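Pilus assembly protein CpaE (Caulobacter crescentus, PDB 4N0P) takes part in pilus assembly and, as a whole protein, may bind and hydrolyse ATP; this chain is its domain with the response-regulator receiver fold. Local coordinates at residues 23-28 with 48-53; 35-40 with 129-134; 73-78 with 99-104. All coordinates share one frame; numbering follows the deposited sequence. Where two conformers were deposited one is given.

Interaction 1. Residues 23-28 with 48-53; sequences ITIHAF and SRAATI
The imidazole of H26 is the flat group that touches 48-53: I53 CD1 comes up to the ring obliquely, 3.6 Å from H26 NE2. Both residues set their first branch anti to the carbonyl carbon (chi1 -69° in H26, -56° in I53), which keeps the two side chains next to each other and pointing the same way. Away from I53, ND1 is hydrogen-bonded to the hydroxyl of Y66, which helps to hold the ring's rotation. The neighbouring ring of F28 packs edge-to-face with Y65. The backbones belong to the two parallel strands of the beta-alpha-beta unit that opens this receiver-type fold, 24-28 and 51-55. Measured on 24-28 and 51-53, the axes come within 4.7 Å and lie 13° from parallel. Four hydrogen bonds join them: A51 N to I23 O, I25 N to A51 O (2.8 Å), I53 N to I25 O and A27 N to I53 O (2.8 Å). On the face turned away from H26 and I53, I25 runs alongside T52, with I25 CD1 3.6 Å from T52 OG1 and I25 CG2 4.1 Å from T52 CG2. A50 CB continues the row, 4.0 Å from I25 CD1. Helix 32-42 lies over that face, I38 resting on both A27 and T52.

Interaction 2. Residues 35-40 with 129-134; sequences AALIEK and QPLGPL
L37 carries the contact by spreading its two methyls over different parts of the loop. CD1 of L37 lies against backbone, 3.3 Å from L131 O and 3.5 Å from G132 C, and continues onto the ring of P133, whose CD is 4.0 Å away. Its other methyl, CD2, meets the side chain of L131 at 3.9 Å from CB, the two leucines crossing at about a right angle. With CG of L37 anti to the backbone N (chi1 163°), the branch reaches from the helix out to the loop. One turn on, K40 lays its aliphatic part against P133: K40 CD is 3.9 Å from P133 CG, and the bend at chi3 (-91°) carries the ammonium end away from the loop. No hydrogen bond crosses between the segments; they meet by van der Waals contact, partly of a methyl against backbone. In the next shell, Q129 helps to position the loop: L131 N gives a weak hydrogen bond to Q129 OE1 (3.4 Å), while Q129 NE2 is bonded to T34 OG1 near the start of helix 32-42, linking loop to helix. G132 takes the N-cap position of helix 133-144. The peptide before P130 is cis, directly after strand 125-128. Receiver domains characteristically have a lysine followed by a cis-proline at the end of their last strand, and Q129 probably occupies the place of that lysine.

Interaction 3. Residues 73-78 with 99-104; sequences SLVMVE and PGTKVV
The central beta-alpha-beta unit of the receiver-type fold, strand 74-77, helix 83-94 and strand 102-107, closes here, with L74, V75 and M76 paired in parallel with K102, V103 and V104. The axes of the short segments 74-77 and 102-104 approach to 4.8 Å and diverge by 21°. Four backbone hydrogen bonds, each 2.9 Å between N and O, run K102 N to S73 O, V75 N to K102 O, V104 N to V75 O and V77 N to V104 O. On one face, L74 turns CG anti to its backbone N (chi1 176°), and CD1 then leans across the pair, 3.5 Å from K102 O and 3.6 Å from V104 CG2. Beside it, M76 CG is 4.2 Å from V104 CB. On the other face, V75 CG2 meets T101 CG2 at 3.8 Å, while V77 CG2 comes 3.8 Å from V104 O. The hydroxyl of T101 is held outside the pair, by T71 OG1 and P72 O, and that of S73 by T24 N. Helix 133-144 packs on the face of L74 and V104 through V140 and L143, with Y144 reaching S73 and K102; strand 24-28 borders 74-77 in the sheet, its I25 touching L74 and M76.

In the fold
Interactions 1 and 3 belong to one parallel sheet, with strands 24-28 and 74-77 as neighbours: F28 N to M76 O and H26 O to M76 N, both 2.8 Å, are probable hydrogen bonds between them. Interaction 2 lies over this sheet, its centre about 14 Å from that of interaction 1 and about 17 Å from that of interaction 3. I38 links all three, its CD1 being 3.9 Å from both A27 CB and M76 CE. T34 OG1 bonds Q129 NE2 and E78 OE2, tying the ends of interactions 2 and 3 together. E78, also bonded to the A30 and R31 amides, probably stands where receiver domains usually carry their phosphorylated aspartate.

Interaction 1. Residues 23-28 with 48-53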
ATOM      1  N   ILE A  23      -6.931   9.729   7.434  1.00 22.47           N
ATOM      2  CA  ILE A  23      -7.059   9.114   6.123  1.00 22.21           C
ATOM      3  C   ILE A  23      -7.683   7.736   6.286  1.00 25.87           C
ATOM      4  O   ILE A  23      -7.756   7.195   7.395  1.00 24.73           O
ATOM      5  CB  ILE A  23      -5.660   9.014   5.423  1.00 24.73           C
ATOM      6  CG1 ILE A  23      -4.654   8.156   6.261  1.00 24.01           C
ATOM      7  CG2 ILE A  23      -5.071  10.394   5.054  1.00 24.51           C
ATOM      8  CD1 ILE A  23      -3.408   7.747   5.511  1.00 26.01           C
ATOM      9  N   THR A  24      -8.133   7.175   5.171  1.00 18.83           N
ATOM     10  CA  THR A  24      -8.636   5.801   5.116  1.00 18.41           C
ATOM     11  C   THR A  24      -7.627   5.004   4.316  1.00 22.52           C
ATOM     12  O   THR A  24      -7.191   5.460   3.243  1.00 21.72           O
ATOM     13  CB  THR A  24     -10.044   5.730   4.521  1.00 31.31           C
ATOM     14  OG1 THR A  24     -10.061   6.511   3.309  1.00 40.76           O
ATOM     15  CG2 THR A  24     -11.100   6.256   5.475  1.00 28.68           C
ATOM     16  N   ILE A  25      -7.209   3.850   4.853  1.00 18.32           N
ATOM     17  CA  ILE A  25      -6.243   2.977   4.208  1.00 17.99           C
ATOM     18  C   ILE A  25      -6.874   1.613   3.981  1.00 20.41           C
ATOM     19  O   ILE A  25      -7.381   1.041   4.936  1.00 22.58           O
ATOM     20  CB  ILE A  25      -4.934   2.793   5.052  1.00 21.40           C
ATOM     21  CG1 ILE A  25      -4.227   4.122   5.389  1.00 22.13           C
ATOM     22  CG2 ILE A  25      -3.977   1.770   4.361  1.00 22.53           C
ATOM     23  CD1 ILE A  25      -3.086   3.973   6.487  1.00 22.33           C
ATOM     24  N   HIS A  26      -6.839   1.096   2.762  1.00 18.53           N
ATOM     25  CA  HIS A  26      -7.297  -0.269   2.475  1.00 18.18           C
ATOM     26  C   HIS A  26      -6.088  -1.065   2.062  1.00 23.28           C
ATOM     27  O   HIS A  26      -5.433  -0.695   1.080  1.00 22.39           O
ATOM     28  CB  HIS A  26      -8.364  -0.316   1.370  1.00 18.97           C
ATOM     29  CG  HIS A  26      -9.698   0.269   1.739  1.00 21.81           C
ATOM     30  ND1 HIS A  26     -10.720   0.356   0.802  1.00 22.84           N
ATOM     31  CD2 HIS A  26     -10.125   0.792   2.915  1.00 23.03           C
ATOM     32  CE1 HIS A  26     -11.726   0.950   1.430  1.00 22.88           C
ATOM     33  NE2 HIS A  26     -11.423   1.211   2.711  1.00 23.04           N
ATOM     34  N   ALA A  27      -5.755  -2.135   2.814  1.00 18.67           N
ATOM     35  CA  ALA A  27      -4.601  -2.933   2.455  1.00 18.57           C
ATOM     36  C   ALA A  27      -5.099  -4.295   1.960  1.00 21.97           C
ATOM     37  O   ALA A  27      -5.810  -4.987   2.670  1.00 23.44           O
ATOM     38  CB  ALA A  27      -3.665  -3.083   3.667  1.00 20.05           C
ATOM     39  N   PHE A  28      -4.789  -4.644   0.735  1.00 17.85           N
ATOM     40  CA  PHE A  28      -5.162  -5.947   0.148  1.00 19.17           C
ATOM     41  C   PHE A  28      -3.919  -6.756   0.106  1.00 25.36           C
ATOM     42  O   PHE A  28      -3.102  -6.561  -0.797  1.00 23.40           O
ATOM     43  CB  PHE A  28      -5.769  -5.776  -1.266  1.00 20.52           C
ATOM     44  CG  PHE A  28      -7.134  -5.145  -1.268  1.00 20.78           C
ATOM     45  CD1 PHE A  28      -7.280  -3.762  -1.228  1.00 22.62           C
ATOM     46  CD2 PHE A  28      -8.280  -5.927  -1.375  1.00 23.01           C
ATOM     47  CE1 PHE A  28      -8.546  -3.181  -1.212  1.00 23.22           C
ATOM     48  CE2 PHE A  28      -9.540  -5.342  -1.373  1.00 26.47           C
ATOM     49  CZ  PHE A  28      -9.665  -3.972  -1.278  1.00 25.54           C
ATOM     50  N   SER A  48      -3.505   6.271  14.974  1.00 20.10           N
ATOM     51  CA  SER A  48      -4.871   6.222  15.476  1.00 20.66           C
ATOM     52  C   SER A  48      -5.879   7.097  14.694  1.00 26.74           C
ATOM     53  O   SER A  48      -7.068   6.795  14.789  1.00 27.99           O
ATOM     54  CB  SER A  48      -4.938   6.510  16.972  1.00 23.00           C
ATOM     55  OG  SER A  48      -4.594   7.857  17.187  1.00 25.86           O
ATOM     56  N   ARG A  49      -5.454   8.100  13.912  1.00 22.95           N
ATOM     57  CA  ARG A  49      -6.421   8.880  13.083  1.00 23.61           C
ATOM     58  C   ARG A  49      -6.643   8.182  11.725  1.00 30.66           C
ATOM     59  O   ARG A  49      -7.525   8.594  10.967  1.00 32.14           O
ATOM     60  CB  ARG A  49      -5.951  10.325  12.838  1.00 22.51           C
ATOM     61  CG  ARG A  49      -6.223  11.294  13.973  1.00 36.15           C
ATOM     62  CD  ARG A  49      -5.749  12.698  13.619  1.00 44.10           C
ATOM     63  NE  ARG A  49      -5.837  13.583  14.784  1.00 59.10           N
ATOM     64  CZ  ARG A  49      -5.190  14.739  14.921  1.00 72.20           C
ATOM     65  NH1 ARG A  49      -4.363  15.164  13.971  1.00 59.54           N
ATOM     66  NH2 ARG A  49      -5.346  15.466  16.020  1.00 58.81           N
ATOM     67  N   ALA A  50      -5.794   7.203  11.366  1.00 27.05           N
ATOM     68  CA  ALA A  50      -5.973   6.482  10.105  1.00 27.87           C
ATOM     69  C   ALA A  50      -6.909   5.311  10.312  1.00 34.18           C
ATOM     70  O   ALA A  50      -6.712   4.507  11.233  1.00 37.38           O
ATOM     71  CB  ALA A  50      -4.651   5.998   9.549  1.00 28.40           C
ATOM     72  N   ALA A  51      -7.940   5.213   9.493  1.00 26.60           N
ATOM     73  CA  ALA A  51      -8.825   4.050   9.565  1.00 25.25           C
ATOM     74  C   ALA A  51      -8.225   3.024   8.611  1.00 24.76           C
ATOM     75  O   ALA A  51      -8.258   3.253   7.402  1.00 26.11           O
ATOM     76  CB  ALA A  51     -10.245   4.447   9.156  1.00 26.09           C
ATOM     77  N   THR A  52      -7.594   1.955   9.133  1.00 18.54           N
ATOM     78  CA  THR A  52      -6.922   0.970   8.272  1.00 18.44           C
ATOM     79  C   THR A  52      -7.684  -0.340   8.249  1.00 23.06           C
ATOM     80  O   THR A  52      -7.910  -0.920   9.314  1.00 24.81           O
ATOM     81  CB  THR A  52      -5.465   0.708   8.770  1.00 22.88           C
ATOM     82  OG1 THR A  52      -4.759   1.944   8.913  1.00 28.01           O
ATOM     83  CG2 THR A  52      -4.684  -0.266   7.861  1.00 25.86           C
ATOM     84  N   ILE A  53      -8.038  -0.816   7.062  1.00 19.02           N
ATOM     85  CA  ILE A  53      -8.753  -2.082   6.880  1.00 17.87           C
ATOM     86  C   ILE A  53      -7.867  -3.012   6.092  1.00 23.40           C
ATOM     87  O   ILE A  53      -7.457  -2.694   4.971  1.00 22.33           O
ATOM     88  CB  ILE A  53     -10.118  -1.879   6.153  1.00 21.51           C
ATOM     89  CG1 ILE A  53     -11.030  -0.875   6.886  1.00 24.41           C
ATOM     90  CG2 ILE A  53     -10.843  -3.239   6.008  1.00 21.84           C
ATOM     91  CD1 ILE A  53     -12.071  -0.293   5.929  1.00 38.39           C
TER

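Interaction 2. Residues 35-40 with 129-134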
ATOM      1  N   ALA A  35       0.026  -9.022   6.147  1.00 23.02           N
ATOM      2  CA  ALA A  35      -1.201  -8.665   6.872  1.00 23.56           C
ATOM      3  C   ALA A  35      -0.878  -8.382   8.331  1.00 24.35           C
ATOM      4  O   ALA A  35      -1.302  -7.360   8.840  1.00 24.10           O
ATOM      5  CB  ALA A  35      -2.236  -9.800   6.760  1.00 25.05           C
ATOM      6  N   ALA A  36      -0.056  -9.233   8.965  1.00 21.69           N
ATOM      7  CA  ALA A  36       0.345  -9.076  10.375  1.00 22.57           C
ATOM      8  C   ALA A  36       1.141  -7.785  10.607  1.00 24.97           C
ATOM      9  O   ALA A  36       0.892  -7.083  11.580  1.00 24.39           O
ATOM     10  CB  ALA A  36       1.164 -10.280  10.824  1.00 24.05           C
ATOM     11  N   LEU A  37       2.046  -7.445   9.684  1.00 21.96           N
ATOM     12  CA  LEU A  37       2.863  -6.242   9.745  1.00 22.55           C
ATOM     13  C   LEU A  37       1.993  -4.993   9.645  1.00 23.65           C
ATOM     14  O   LEU A  37       2.192  -4.057  10.394  1.00 25.02           O
ATOM     15  CB  LEU A  37       3.876  -6.278   8.574  1.00 23.95           C
ATOM     16  CG  LEU A  37       4.524  -4.949   8.230  1.00 30.63           C
ATOM     17  CD1 LEU A  37       5.733  -4.714   9.094  1.00 32.06           C
ATOM     18  CD2 LEU A  37       4.848  -4.903   6.744  1.00 33.34           C
ATOM     19  N   ILE A  38       1.042  -4.974   8.692  1.00 20.61           N
ATOM     20  CA  ILE A  38       0.190  -3.795   8.499  1.00 19.59           C
ATOM     21  C   ILE A  38      -0.737  -3.644   9.712  1.00 24.68           C
ATOM     22  O   ILE A  38      -0.903  -2.529  10.210  1.00 25.73           O
ATOM     23  CB  ILE A  38      -0.556  -3.884   7.146  1.00 22.97           C
ATOM     24  CG1 ILE A  38       0.506  -3.779   5.995  1.00 23.93           C
ATOM     25  CG2 ILE A  38      -1.631  -2.754   7.044  1.00 26.39           C
ATOM     26  CD1 ILE A  38      -0.030  -4.081   4.582  1.00 31.35           C
ATOM     27  N   GLU A  39      -1.257  -4.766  10.243  1.00 22.75           N
ATOM     28  CA  GLU A  39      -2.109  -4.714  11.445  1.00 22.85           C
ATOM     29  C   GLU A  39      -1.321  -4.172  12.654  1.00 26.94           C
ATOM     30  O   GLU A  39      -1.837  -3.347  13.415  1.00 24.58           O
ATOM     31  CB  GLU A  39      -2.701  -6.091  11.735  1.00 25.07           C
ATOM     32  CG  GLU A  39      -3.819  -6.492  10.763  1.00 35.72           C
ATOM     33  CD  GLU A  39      -5.227  -5.932  10.927  1.00 55.70           C
ATOM     34  OE1 GLU A  39      -5.379  -4.837  11.515  1.00 44.36           O
ATOM     35  OE2 GLU A  39      -6.173  -6.556  10.390  1.00 46.57           O
ATOM     36  N   LYS A  40      -0.040  -4.541  12.767  1.00 24.39           N
ATOM     37  CA  LYS A  40       0.841  -4.038  13.827  1.00 23.74           C
ATOM     38  C   LYS A  40       1.069  -2.537  13.657  1.00 25.36           C
ATOM     39  O   LYS A  40       0.973  -1.794  14.626  1.00 25.39           O
ATOM     40  CB  LYS A  40       2.179  -4.790  13.810  1.00 26.64           C
ATOM     41  CG  LYS A  40       2.714  -5.096  15.188  1.00 56.74           C
ATOM     42  CD  LYS A  40       3.949  -5.999  15.133  1.00 75.51           C
ATOM     43  CE  LYS A  40       3.641  -7.488  15.204  1.00 91.60           C
ATOM     44  NZ  LYS A  40       4.870  -8.306  15.367  1.00102.75           N
ATOM     45  N   GLN A 129       9.630  -6.455   1.571  1.00 33.44           N
ATOM     46  CA  GLN A 129       9.659  -7.281   2.752  1.00 36.08           C
ATOM     47  C   GLN A 129      11.034  -7.965   2.830  1.00 44.47           C
ATOM     48  O   GLN A 129      11.636  -8.214   1.778  1.00 44.81           O
ATOM     49  CB  GLN A 129       8.513  -8.298   2.700  1.00 38.36           C
ATOM     50  CG  GLN A 129       7.164  -7.726   3.108  1.00 55.03           C
ATOM     51  CD  GLN A 129       6.761  -8.270   4.455  1.00 78.51           C
ATOM     52  OE1 GLN A 129       7.411  -8.019   5.484  1.00 70.83           O
ATOM     53  NE2 GLN A 129       5.712  -9.081   4.464  1.00 71.96           N
ATOM     54  N   PRO A 130      11.596  -8.210   4.029  1.00 43.31           N
ATOM     55  CA  PRO A 130      11.033  -7.953   5.366  1.00 43.30           C
ATOM     56  C   PRO A 130      11.151  -6.486   5.787  1.00 45.49           C
ATOM     57  O   PRO A 130      12.186  -5.839   5.630  1.00 45.22           O
ATOM     58  CB  PRO A 130      11.846  -8.884   6.268  1.00 45.65           C
ATOM     59  CG  PRO A 130      13.176  -8.999   5.597  1.00 50.54           C
ATOM     60  CD  PRO A 130      12.911  -8.881   4.111  1.00 46.23           C
ATOM     61  N   LEU A 131      10.049  -5.984   6.328  1.00 40.91           N
ATOM     62  CA  LEU A 131       9.845  -4.634   6.848  1.00 39.86           C
ATOM     63  C   LEU A 131       9.470  -4.684   8.301  1.00 36.19           C
ATOM     64  O   LEU A 131       8.893  -5.676   8.737  1.00 33.18           O
ATOM     65  CB  LEU A 131       8.637  -4.010   6.119  1.00 41.08           C
ATOM     66  CG  LEU A 131       8.757  -3.590   4.700  1.00 47.11           C
ATOM     67  CD1 LEU A 131       7.558  -4.087   3.919  1.00 47.29           C
ATOM     68  CD2 LEU A 131       8.848  -2.084   4.610  1.00 49.98           C
ATOM     69  N   GLY A 132       9.662  -3.573   9.001  1.00 31.54           N
ATOM     70  CA  GLY A 132       9.178  -3.415  10.364  1.00 30.34           C
ATOM     71  C   GLY A 132       7.999  -2.440  10.375  1.00 30.14           C
ATOM     72  O   GLY A 132       7.858  -1.617   9.456  1.00 26.21           O
ATOM     73  N   PRO A 133       7.124  -2.470  11.402  1.00 28.41           N
ATOM     74  CA  PRO A 133       5.980  -1.532  11.435  1.00 27.54           C
ATOM     75  C   PRO A 133       6.387  -0.059  11.327  1.00 28.72           C
ATOM     76  O   PRO A 133       5.677   0.701  10.670  1.00 27.34           O
ATOM     77  CB  PRO A 133       5.344  -1.818  12.805  1.00 30.41           C
ATOM     78  CG  PRO A 133       5.729  -3.219  13.097  1.00 35.87           C
ATOM     79  CD  PRO A 133       7.122  -3.358  12.577  1.00 31.24           C
ATOM     80  N   LEU A 134       7.535   0.352  11.947  1.00 25.28           N
ATOM     81  CA  LEU A 134       8.007   1.749  11.852  1.00 26.55           C
ATOM     82  C   LEU A 134       8.297   2.127  10.379  1.00 28.44           C
ATOM     83  O   LEU A 134       8.012   3.247   9.961  1.00 27.48           O
ATOM     84  CB  LEU A 134       9.238   1.991  12.753  1.00 28.29           C
ATOM     85  CG  LEU A 134       9.826   3.418  12.772  1.00 36.27           C
ATOM     86  CD1 LEU A 134       8.803   4.460  13.247  1.00 37.54           C
ATOM     87  CD2 LEU A 134      11.073   3.473  13.648  1.00 41.07           C
TER

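Interaction 3. Residues 73-78 with 99-104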
ATOM      1  N   SER A  73      -8.200   7.013   0.674  1.00 18.98           N
ATOM      2  CA  SER A  73      -7.027   7.878   0.551  1.00 18.78           C
ATOM      3  C   SER A  73      -5.793   7.106   0.078  1.00 21.26           C
ATOM      4  O   SER A  73      -5.037   7.593  -0.759  1.00 20.56           O
ATOM      5  CB  SER A  73      -6.702   8.537   1.901  1.00 20.40           C
ATOM      6  OG  SER A  73      -7.861   8.893   2.646  1.00 23.69           O
ATOM      7  N   LEU A  74      -5.617   5.870   0.605  1.00 17.47           N
ATOM      8  CA  LEU A  74      -4.447   5.071   0.329  1.00 18.13           C
ATOM      9  C   LEU A  74      -4.825   3.609   0.140  1.00 20.36           C
ATOM     10  O   LEU A  74      -5.569   3.058   0.957  1.00 20.52           O
ATOM     11  CB  LEU A  74      -3.423   5.216   1.498  1.00 19.31           C
ATOM     12  CG  LEU A  74      -2.156   4.339   1.410  1.00 25.98           C
ATOM     13  CD1 LEU A  74      -1.302   4.754   0.255  1.00 28.03           C
ATOM     14  CD2 LEU A  74      -1.304   4.466   2.659  1.00 32.00           C
ATOM     15  N   VAL A  75      -4.366   3.021  -0.954  1.00 17.00           N
ATOM     16  CA  VAL A  75      -4.581   1.607  -1.290  1.00 17.94           C
ATOM     17  C   VAL A  75      -3.218   0.922  -1.222  1.00 22.77           C
ATOM     18  O   VAL A  75      -2.288   1.323  -1.933  1.00 21.04           O
ATOM     19  CB  VAL A  75      -5.253   1.414  -2.675  1.00 22.59           C
ATOM     20  CG1 VAL A  75      -5.337  -0.077  -3.027  1.00 23.89           C
ATOM     21  CG2 VAL A  75      -6.652   2.036  -2.698  1.00 22.07           C
ATOM     22  N   MET A  76      -3.083  -0.090  -0.366  1.00 19.05           N
ATOM     23  CA  MET A  76      -1.838  -0.862  -0.268  1.00 18.49           C
ATOM     24  C   MET A  76      -2.101  -2.226  -0.878  1.00 21.94           C
ATOM     25  O   MET A  76      -3.128  -2.843  -0.570  1.00 21.26           O
ATOM     26  CB  MET A  76      -1.382  -1.001   1.199  1.00 21.58           C
ATOM     27  CG  MET A  76      -1.050   0.313   1.852  1.00 26.15           C
ATOM     28  SD  MET A  76      -0.410   0.082   3.547  1.00 30.87           S
ATOM     29  CE  MET A  76       1.145  -0.602   3.230  1.00 27.86           C
ATOM     30  N   VAL A  77      -1.260  -2.659  -1.826  1.00 19.20           N
ATOM     31  CA  VAL A  77      -1.533  -3.919  -2.526  1.00 19.35           C
ATOM     32  C   VAL A  77      -0.304  -4.820  -2.572  1.00 23.89           C
ATOM     33  O   VAL A  77       0.837  -4.365  -2.548  1.00 23.27           O
ATOM     34  CB  VAL A  77      -2.091  -3.700  -3.952  1.00 21.92           C
ATOM     35  CG1 VAL A  77      -3.489  -3.075  -3.920  1.00 21.50           C
ATOM     36  CG2 VAL A  77      -1.124  -2.872  -4.806  1.00 21.44           C
ATOM     37  N   GLU A  78      -0.564  -6.120  -2.756  1.00 21.79           N
ATOM     38  CA  GLU A  78       0.484  -7.119  -2.846  1.00 21.17           C
ATOM     39  C   GLU A  78      -0.019  -8.235  -3.757  1.00 26.29           C
ATOM     40  O   GLU A  78      -1.226  -8.465  -3.835  1.00 26.04           O
ATOM     41  CB  GLU A  78       0.751  -7.632  -1.424  1.00 21.94           C
ATOM     42  CG  GLU A  78       1.868  -8.615  -1.238  1.00 24.67           C
ATOM     43  CD  GLU A  78       1.989  -9.151   0.174  1.00 42.12           C
ATOM     44  OE1 GLU A  78       0.940  -9.424   0.807  1.00 32.46           O
ATOM     45  OE2 GLU A  78       3.140  -9.315   0.639  1.00 32.34           O
ATOM     46  N   PRO A  99      -9.343  10.300  -8.112  0.50 22.30           N
ATOM     47  CA  PRO A  99      -8.374  11.355  -7.830  0.50 22.35           C
ATOM     48  C   PRO A  99      -8.175  11.427  -6.331  0.50 26.62           C
ATOM     49  O   PRO A  99      -9.116  11.176  -5.550  0.50 24.40           O
ATOM     50  CB  PRO A  99      -9.055  12.627  -8.361  0.50 23.95           C
ATOM     51  CG  PRO A  99     -10.158  12.154  -9.223  0.50 27.57           C
ATOM     52  CD  PRO A  99     -10.605  10.873  -8.626  0.50 22.70           C
ATOM     53  N   GLY A 100      -6.939  11.696  -5.949  0.50 24.48           N
ATOM     54  CA  GLY A 100      -6.559  11.791  -4.555  0.50 24.08           C
ATOM     55  C   GLY A 100      -6.113  10.465  -3.983  0.50 26.75           C
ATOM     56  O   GLY A 100      -5.525  10.457  -2.897  0.50 27.40           O
ATOM     57  N   THR A 101      -6.409   9.320  -4.672  1.00 21.06           N
ATOM     58  CA  THR A 101      -5.950   8.044  -4.122  1.00 18.96           C
ATOM     59  C   THR A 101      -4.461   7.794  -4.416  1.00 21.31           C
ATOM     60  O   THR A 101      -4.004   7.896  -5.558  1.00 22.32           O
ATOM     61  CB  THR A 101      -6.819   6.886  -4.698  1.00 20.36           C
ATOM     62  OG1 THR A 101      -8.156   7.061  -4.229  1.00 20.57           O
ATOM     63  CG2 THR A 101      -6.314   5.493  -4.279  1.00 20.84           C
ATOM     64  N   LYS A 102      -3.735   7.410  -3.383  1.00 17.79           N
ATOM     65  CA  LYS A 102      -2.320   7.012  -3.513  1.00 17.85           C
ATOM     66  C   LYS A 102      -2.243   5.494  -3.497  1.00 22.47           C
ATOM     67  O   LYS A 102      -3.045   4.846  -2.815  1.00 21.13           O
ATOM     68  CB  LYS A 102      -1.484   7.598  -2.362  1.00 21.36           C
ATOM     69  CG  LYS A 102      -1.423   9.135  -2.428  1.00 24.01           C
ATOM     70  CD  LYS A 102      -0.577   9.713  -1.323  1.00 33.20           C
ATOM     71  CE  LYS A 102      -0.744  11.222  -1.212  1.00 36.11           C
ATOM     72  NZ  LYS A 102      -0.194  11.936  -2.402  1.00 44.07           N
ATOM     73  N   VAL A 103      -1.281   4.931  -4.221  1.00 20.18           N
ATOM     74  CA  VAL A 103      -1.117   3.480  -4.256  1.00 19.41           C
ATOM     75  C   VAL A 103       0.284   3.115  -3.774  1.00 22.69           C
ATOM     76  O   VAL A 103       1.284   3.679  -4.233  1.00 22.84           O
ATOM     77  CB  VAL A 103      -1.432   2.885  -5.668  1.00 23.49           C
ATOM     78  CG1 VAL A 103      -1.061   1.395  -5.747  1.00 23.20           C
ATOM     79  CG2 VAL A 103      -2.913   3.091  -6.035  1.00 23.35           C
ATOM     80  N   VAL A 104       0.350   2.152  -2.844  1.00 19.68           N
ATOM     81  CA  VAL A 104       1.621   1.656  -2.320  1.00 19.09           C
ATOM     82  C   VAL A 104       1.648   0.157  -2.625  1.00 22.68           C
ATOM     83  O   VAL A 104       0.672  -0.530  -2.353  1.00 20.34           O
ATOM     84  CB  VAL A 104       1.776   1.959  -0.801  1.00 22.02           C
ATOM     85  CG1 VAL A 104       2.959   1.200  -0.220  1.00 21.73           C
ATOM     86  CG2 VAL A 104       1.944   3.460  -0.559  1.00 22.45           C
TER